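Local coordinates for putative DNA-binding protein (Ralstonia eutropha, PDB 2OBP) that probably binds DNA through what appears to be a small winged-helix domain, at residues Pro16-Val21 against Leu57-Ala62. Numbering follows the deposited sequence.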
ATOM      1  N   PRO A  16      -8.993   9.513   4.609  1.00 25.55           N
ATOM      2  CA  PRO A  16      -8.368   9.784   3.319  1.00 27.12           C
ATOM      3  C   PRO A  16      -6.985   9.123   3.197  1.00 26.51           C
ATOM      4  O   PRO A  16      -6.519   8.847   2.091  1.00 25.00           O
ATOM      5  CB  PRO A  16      -8.294  11.303   3.280  1.00 29.69           C
ATOM      6  CG  PRO A  16      -8.248  11.714   4.731  1.00 29.05           C
ATOM      7  CD  PRO A  16      -9.124  10.742   5.429  1.00 26.18           C
ATOM      8  N   ALA A  17      -6.320   8.903   4.328  1.00 24.72           N
ATOM      9  CA  ALA A  17      -5.023   8.252   4.299  1.00 24.79           C
ATOM     10  C   ALA A  17      -5.106   6.793   3.874  1.00 25.98           C
ATOM     11  O   ALA A  17      -4.219   6.294   3.142  1.00 26.33           O
ATOM     12  CB  ALA A  17      -4.289   8.390   5.659  1.00 22.35           C
ATOM     13  N   ILE A  18      -6.147   6.085   4.299  1.00 23.14           N
ATOM     14  CA  ILE A  18      -6.301   4.703   3.867  1.00 23.08           C
ATOM     15  C   ILE A  18      -6.627   4.657   2.344  1.00 24.31           C
ATOM     16  O   ILE A  18      -6.081   3.856   1.586  1.00 26.18           O
ATOM     17  CB  ILE A  18      -7.336   3.920   4.704  1.00 24.24           C
ATOM     18  CG1 ILE A  18      -6.895   3.812   6.186  1.00 23.17           C
ATOM     19  CG2 ILE A  18      -7.504   2.533   4.073  1.00 25.11           C
ATOM     20  CD1 ILE A  18      -7.943   3.319   7.173  1.00 21.40           C
ATOM     21  N   VAL A  19      -7.537   5.520   1.917  1.00 24.71           N
ATOM     22  CA  VAL A  19      -7.872   5.631   0.506  1.00 25.21           C
ATOM     23  C   VAL A  19      -6.638   5.949  -0.337  1.00 26.37           C
ATOM     24  O   VAL A  19      -6.424   5.324  -1.359  1.00 27.28           O
ATOM     25  CB  VAL A  19      -8.975   6.706   0.260  1.00 27.88           C
ATOM     26  CG1 VAL A  19      -9.166   6.921  -1.249  1.00 32.08           C
ATOM     27  CG2 VAL A  19     -10.271   6.299   0.961  1.00 26.92           C
ATOM     28  N   GLU A  20      -5.822   6.901   0.099  1.00 25.00           N
ATOM     29  CA  GLU A  20      -4.685   7.332  -0.695  1.00 25.64           C
ATOM     30  C   GLU A  20      -3.641   6.219  -0.854  1.00 26.93           C
ATOM     31  O   GLU A  20      -3.094   6.009  -1.948  1.00 27.92           O
ATOM     32  CB  GLU A  20      -4.043   8.581  -0.126  1.00 28.72           C
ATOM     33  CG  GLU A  20      -3.129   9.283  -1.130  1.00 33.78           C
ATOM     34  CD  GLU A  20      -3.861   9.844  -2.346  1.00 41.90           C
ATOM     35  OE1 GLU A  20      -5.102  10.017  -2.295  1.00 43.24           O
ATOM     36  OE2 GLU A  20      -3.187  10.096  -3.364  1.00 53.59           O
ATOM     37  N   VAL A  21      -3.379   5.496   0.228  1.00 25.90           N
ATOM     38  CA  VAL A  21      -2.481   4.376   0.161  1.00 25.25           C
ATOM     39  C   VAL A  21      -3.029   3.288  -0.768  1.00 23.66           C
ATOM     40  O   VAL A  21      -2.256   2.684  -1.523  1.00 25.01           O
ATOM     41  CB  VAL A  21      -2.145   3.827   1.576  1.00 25.83           C
ATOM     42  CG1 VAL A  21      -1.322   2.518   1.495  1.00 23.66           C
ATOM     43  CG2 VAL A  21      -1.385   4.903   2.355  1.00 24.06           C
ATOM     44  N   LEU A  57      -0.579   0.791   6.652  1.00 19.76           N
ATOM     45  CA  LEU A  57      -0.174  -0.533   6.156  1.00 20.46           C
ATOM     46  C   LEU A  57      -0.424  -1.607   7.169  1.00 21.37           C
ATOM     47  O   LEU A  57      -0.720  -2.729   6.797  1.00 20.69           O
ATOM     48  CB  LEU A  57       1.290  -0.553   5.720  1.00 21.69           C
ATOM     49  CG  LEU A  57       1.633   0.274   4.458  1.00 21.92           C
ATOM     50  CD1 LEU A  57       3.169   0.325   4.228  1.00 24.57           C
ATOM     51  CD2 LEU A  57       0.920  -0.294   3.221  1.00 21.74           C
ATOM     52  N   THR A  58      -0.187  -1.337   8.452  1.00 21.78           N
ATOM     53  CA  THR A  58      -0.502  -2.325   9.459  1.00 21.24           C
ATOM     54  C   THR A  58      -1.977  -2.705   9.378  1.00 20.78           C
ATOM     55  O   THR A  58      -2.357  -3.867   9.482  1.00 22.03           O
ATOM     56  CB  THR A  58      -0.133  -1.859  10.879  1.00 21.57           C
ATOM     57  OG1 THR A  58       1.316  -1.757  10.953  1.00 22.57           O
ATOM     58  CG2 THR A  58      -0.662  -2.838  11.929  1.00 22.25           C
ATOM     59  N   GLN A  59      -2.833  -1.704   9.209  1.00 20.46           N
ATOM     60  CA  GLN A  59      -4.268  -1.950   9.112  1.00 19.66           C
ATOM     61  C   GLN A  59      -4.641  -2.688   7.833  1.00 22.42           C
ATOM     62  O   GLN A  59      -5.500  -3.571   7.859  1.00 20.61           O
ATOM     63  CB  GLN A  59      -5.026  -0.618   9.198  1.00 18.03           C
ATOM     64  CG  GLN A  59      -4.952   0.021  10.597  1.00 20.94           C
ATOM     65  CD  GLN A  59      -5.516   1.433  10.670  1.00 19.79           C
ATOM     66  OE1 GLN A  59      -5.581   2.127   9.647  1.00 24.57           O
ATOM     67  NE2 GLN A  59      -5.957   1.852  11.877  1.00 20.11           N
ATOM     68  N   LEU A  60      -4.044  -2.310   6.705  1.00 23.78           N
ATOM     69  CA  LEU A  60      -4.313  -3.042   5.450  1.00 23.00           C
ATOM     70  C   LEU A  60      -3.776  -4.469   5.458  1.00 23.95           C
ATOM     71  O   LEU A  60      -4.387  -5.369   4.835  1.00 23.61           O
ATOM     72  CB  LEU A  60      -3.773  -2.275   4.223  1.00 21.18           C
ATOM     73  CG  LEU A  60      -4.472  -0.933   3.969  1.00 23.40           C
ATOM     74  CD1 LEU A  60      -3.761  -0.203   2.811  1.00 24.04           C
ATOM     75  CD2 LEU A  60      -5.991  -1.154   3.708  1.00 22.54           C
ATOM     76  N   GLN A  61      -2.626  -4.680   6.118  1.00 22.91           N
ATOM     77  CA  GLN A  61      -2.046  -6.011   6.273  0.50 22.20           C
ATOM     78  C   GLN A  61      -2.969  -6.875   7.148  1.00 22.39           C
ATOM     79  O   GLN A  61      -3.284  -8.022   6.828  1.00 19.90           O
ATOM     80  CB  GLN A  61      -0.627  -5.876   6.875  0.50 21.20           C
ATOM     81  CG  GLN A  61       0.281  -7.080   6.749  0.50 21.99           C
ATOM     82  CD  GLN A  61       1.518  -6.961   7.605  0.50 21.45           C
ATOM     83  OE1 GLN A  61       1.503  -6.324   8.643  0.50 23.72           O
ATOM     84  NE2 GLN A  61       2.610  -7.580   7.164  0.50 17.88           N
ATOM     85  N   ALA A  62      -3.448  -6.304   8.252  1.00 21.17           N
ATOM     86  CA  ALA A  62      -4.420  -6.988   9.103  1.00 22.61           C
ATOM     87  C   ALA A  62      -5.663  -7.416   8.376  1.00 22.16           C
ATOM     88  O   ALA A  62      -6.202  -8.539   8.583  1.00 22.87           O
ATOM     89  CB  ALA A  62      -4.778  -6.058  10.257  1.00 20.16           C
TER
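In the winged-helix fold suggested by three helices followed by a two-stranded antiparallel hairpin, Ile18 and Val21 of the first helix meet Leu57, Gln59 and Leu60 near the end of the third, helix 50-62, which would be the recognition helix by analogy with relatives. The two short helical segments cross at -69° with axes 10.8 Å apart, a spacing that leaves the contact to side chains, and the nearest CA pair, Val21 and Leu57, is still 8.1 Å apart. One methyl of Val21 touches both leucines: its CG1, anti to the backbone N (chi1 173°), lies 3.9 Å from Leu60 CD1 and 4.0 Å from Leu57 CD2. Leu60 splits its two methyls between Val21 and Ile18, its CD2 meeting Ile18 CG2 at 4.0 Å. Ile18 extends its longer branch to the outer margin, where CD1 comes within 3.6 Å of Gln59 OE1, the two side chains running nearly perpendicular. That oxygen accepts a hydrogen bond from Arg55 NH1, one turn earlier on the same helix, and Ile18 also touches Arg55. Behind the leucines, Leu57 packs on Val68 and Leu60 on Ala66 of strand 66-70, carrying the apolar layer to the hairpin. The methyl-to-methyl contacts imply cohesion by dispersion and burial of apolar surface, with the amide oxygen of Gln59 bonded to Arg55 at the more open edge.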